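Local atomic coordinates of OsmC-like protein (Jannaschia sp., PDB entry 3CJE), a protein that probably takes part in hydroperoxide resistance, as an OsmC-like member of a family of thiol-dependent peroxide-reducing proteins. Residues N29-A34 with C73-I78. Residues are numbered along the deposited sequence; the frame is centred on the assembly and turned at random. Where two conformers were deposited one is given.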
ATOM      1  N   ASN A  29       3.839  14.618   5.572  1.00 16.02           N
ATOM      2  CA  ASN A  29       2.408  14.442   5.594  1.00 16.26           C
ATOM      3  C   ASN A  29       2.024  13.703   6.857  1.00 15.57           C
ATOM      4  O   ASN A  29       2.551  12.619   7.107  1.00 17.68           O
ATOM      5  CB  ASN A  29       1.970  13.658   4.368  1.00 16.10           C
ATOM      6  CG  ASN A  29       2.258  14.389   3.096  1.00 21.04           C
ATOM      7  OD1 ASN A  29       2.004  15.589   2.997  1.00 19.10           O
ATOM      8  ND2 ASN A  29       2.844  13.679   2.141  1.00 23.43           N
ATOM      9  N   GLU A  30       1.112  14.269   7.640  0.50 14.62           N
ATOM     10  CA  GLU A  30       0.677  13.627   8.868  0.50 15.56           C
ATOM     11  C   GLU A  30      -0.664  12.948   8.625  0.50 15.24           C
ATOM     12  O   GLU A  30      -1.647  13.621   8.313  0.50 16.88           O
ATOM     13  CB  GLU A  30       0.616  14.663   9.983  0.50 15.80           C
ATOM     14  CG  GLU A  30       2.017  15.107  10.389  0.50 14.98           C
ATOM     15  CD  GLU A  30       2.061  16.152  11.513  0.50 21.99           C
ATOM     16  OE1 GLU A  30       1.012  16.738  11.849  0.50 22.66           O
ATOM     17  OE2 GLU A  30       3.177  16.393  12.049  0.50 32.12           O
ATOM     18  N   LEU A  31      -0.657  11.614   8.750  1.00 15.75           N
ATOM     19  CA  LEU A  31      -1.687  10.742   8.269  1.00 15.99           C
ATOM     20  C   LEU A  31      -2.436  10.132   9.449  1.00 19.14           C
ATOM     21  O   LEU A  31      -1.908   9.265  10.109  1.00 21.29           O
ATOM     22  CB  LEU A  31      -1.052   9.649   7.410  1.00 17.52           C
ATOM     23  CG  LEU A  31      -0.213  10.200   6.248  1.00 22.47           C
ATOM     24  CD1 LEU A  31       0.757   9.218   5.662  1.00 20.96           C
ATOM     25  CD2 LEU A  31      -1.163  10.847   5.202  1.00 21.66           C
ATOM     26  N   ASP A  32      -3.662  10.593   9.668  1.00 17.47           N
ATOM     27  CA  ASP A  32      -4.538  10.100  10.714  1.00 16.77           C
ATOM     28  C   ASP A  32      -5.382   8.972  10.126  1.00 16.61           C
ATOM     29  O   ASP A  32      -6.378   9.206   9.451  1.00 16.41           O
ATOM     30  CB  ASP A  32      -5.441  11.233  11.200  1.00 17.88           C
ATOM     31  CG  ASP A  32      -6.463  10.802  12.247  1.00 32.26           C
ATOM     32  OD1 ASP A  32      -6.406   9.651  12.822  1.00 32.66           O
ATOM     33  OD2 ASP A  32      -7.373  11.665  12.466  1.00 40.70           O
ATOM     34  N   VAL A  33      -4.952   7.735  10.364  1.00 16.11           N
ATOM     35  CA  VAL A  33      -5.620   6.548   9.825  1.00 15.15           C
ATOM     36  C   VAL A  33      -6.577   5.973  10.830  1.00 16.29           C
ATOM     37  O   VAL A  33      -6.307   5.967  12.053  1.00 16.28           O
ATOM     38  CB  VAL A  33      -4.581   5.451   9.421  1.00 16.65           C
ATOM     39  CG1 VAL A  33      -5.261   4.186   8.898  1.00 18.58           C
ATOM     40  CG2 VAL A  33      -3.584   6.000   8.403  1.00 17.63           C
ATOM     41  N   ALA A  34      -7.750   5.571  10.359  1.00 15.32           N
ATOM     42  CA  ALA A  34      -8.673   4.845  11.208  1.00 15.08           C
ATOM     43  C   ALA A  34      -9.174   3.577  10.533  1.00 16.95           C
ATOM     44  O   ALA A  34      -9.527   3.609   9.348  1.00 16.56           O
ATOM     45  CB  ALA A  34      -9.891   5.707  11.533  1.00 16.60           C
ATOM     46  N   CYS A  73       1.239   9.265  -0.904  1.00 16.63           N
ATOM     47  CA  CYS A  73       1.728   9.277  -2.309  1.00 17.24           C
ATOM     48  C   CYS A  73       1.000  10.384  -3.094  1.00 16.18           C
ATOM     49  O   CYS A  73       1.623  11.244  -3.726  1.00 17.39           O
ATOM     50  CB  CYS A  73       1.562   7.915  -2.949  1.00 19.07           C
ATOM     51  SG  CYS A  73       2.589   7.776  -4.496  1.00 28.52           S
ATOM     52  N   VAL A  74      -0.321  10.418  -2.977  1.00 16.11           N
ATOM     53  CA  VAL A  74      -1.142  11.424  -3.649  1.00 15.88           C
ATOM     54  C   VAL A  74      -0.733  12.817  -3.203  1.00 14.72           C
ATOM     55  O   VAL A  74      -0.491  13.719  -4.002  1.00 16.41           O
ATOM     56  CB  VAL A  74      -2.650  11.189  -3.369  1.00 17.64           C
ATOM     57  CG1 VAL A  74      -3.511  12.400  -3.814  1.00 23.78           C
ATOM     58  CG2 VAL A  74      -3.112   9.902  -4.101  1.00 21.18           C
HETATM   59  N   MSE A  75      -0.629  13.001  -1.883  1.00 15.45           N
HETATM   60  CA  MSE A  75      -0.247  14.299  -1.315  1.00 15.32           C
HETATM   61  C   MSE A  75       1.126  14.750  -1.778  1.00 15.87           C
HETATM   62  O   MSE A  75       1.321  15.925  -2.114  1.00 15.82           O
HETATM   63  CB  MSE A  75      -0.317  14.223   0.221  1.00 15.73           C
HETATM   64  CG  MSE A  75      -1.690  14.091   0.723  1.00 14.11           C
HETATM   65 SE   MSE A  75      -1.703  13.924   2.657  0.75 20.37          SE
HETATM   66  CE  MSE A  75      -1.337  15.792   3.046  1.00 18.70           C
ATOM     67  N   THR A  76       2.081  13.823  -1.803  1.00 14.75           N
ATOM     68  CA  THR A  76       3.421  14.137  -2.245  1.00 15.65           C
ATOM     69  C   THR A  76       3.425  14.662  -3.681  1.00 14.64           C
ATOM     70  O   THR A  76       4.083  15.662  -3.980  1.00 17.23           O
ATOM     71  CB  THR A  76       4.362  12.928  -2.044  1.00 19.41           C
ATOM     72  OG1 THR A  76       4.457  12.668  -0.630  1.00 22.24           O
ATOM     73  CG2 THR A  76       5.759  13.229  -2.595  1.00 24.11           C
ATOM     74  N   GLN A  77       2.673  14.021  -4.581  1.00 15.62           N
ATOM     75  CA  GLN A  77       2.651  14.472  -5.978  1.00 15.05           C
ATOM     76  C   GLN A  77       1.994  15.851  -6.104  1.00 13.79           C
ATOM     77  O   GLN A  77       2.448  16.697  -6.872  1.00 15.55           O
ATOM     78  CB  GLN A  77       1.908  13.475  -6.873  1.00 18.18           C
ATOM     79  CG  GLN A  77       2.286  12.014  -6.731  1.00 24.37           C
ATOM     80  CD  GLN A  77       3.709  11.798  -6.939  1.00 28.49           C
ATOM     81  OE1 GLN A  77       4.296  12.389  -7.861  1.00 27.76           O
ATOM     82  NE2 GLN A  77       4.314  10.969  -6.090  1.00 33.08           N
ATOM     83  N   ILE A  78       0.888  16.076  -5.376  1.00 14.61           N
ATOM     84  CA  ILE A  78       0.264  17.395  -5.355  1.00 15.34           C
ATOM     85  C   ILE A  78       1.260  18.475  -4.953  1.00 15.25           C
ATOM     86  O   ILE A  78       1.406  19.523  -5.612  1.00 16.01           O
ATOM     87  CB  ILE A  78      -0.965  17.415  -4.449  1.00 13.25           C
ATOM     88  CG1 ILE A  78      -2.074  16.542  -5.038  1.00 15.55           C
ATOM     89  CG2 ILE A  78      -1.483  18.850  -4.236  1.00 15.89           C
ATOM     90  CD1 ILE A  78      -3.235  16.279  -4.072  1.00 17.82           C
TER
HETATM   91  O   HOH W   1       4.865  15.348   0.453  1.00 28.74           O
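The amide of N29 lies alongside the side chain of M75, a selenomethionine, and the two run past each other in opposite directions. M75 can be followed outward from the helix. Its CB sits 3.7 Å from N29 ND2. Its SE, 4.0 Å from both N29 CG and L31 CD2, meets the amide carbon and the leucine methyl from two directions roughly at right angles. Its methyl CE comes back to within 3.3 Å of N29 OD1. The bend at the last torsion (chi3 75°) puts it there. T76 crosses N29 at about a right angle, and water 1 spans the two: it accepts from N29 ND2 at 3.1 Å and donates to T76 OG1 at 2.9 Å. The same hydroxyl is also hydrogen-bonded to G72 O one turn back, while N29 OD1 takes a hydrogen bond from R79 NH1 farther along the helix.

The axes of 29-34 and 73-78 approach to 9.8 Å and run broadly antiparallel, at 152°. The contact joins helix 62-81 to strand 28-37, which lies between strands 41-47 and 13-24 in the five-stranded antiparallel sheet. The touching residues are all buried. The chemistry is mixed: M75 packs mainly on the N29 amide, and L31 adds one apolar contact at selenium, whereas R79 meets OD1 and the water and, weakly, T47 meet ND2, which should limit the amide's rotation.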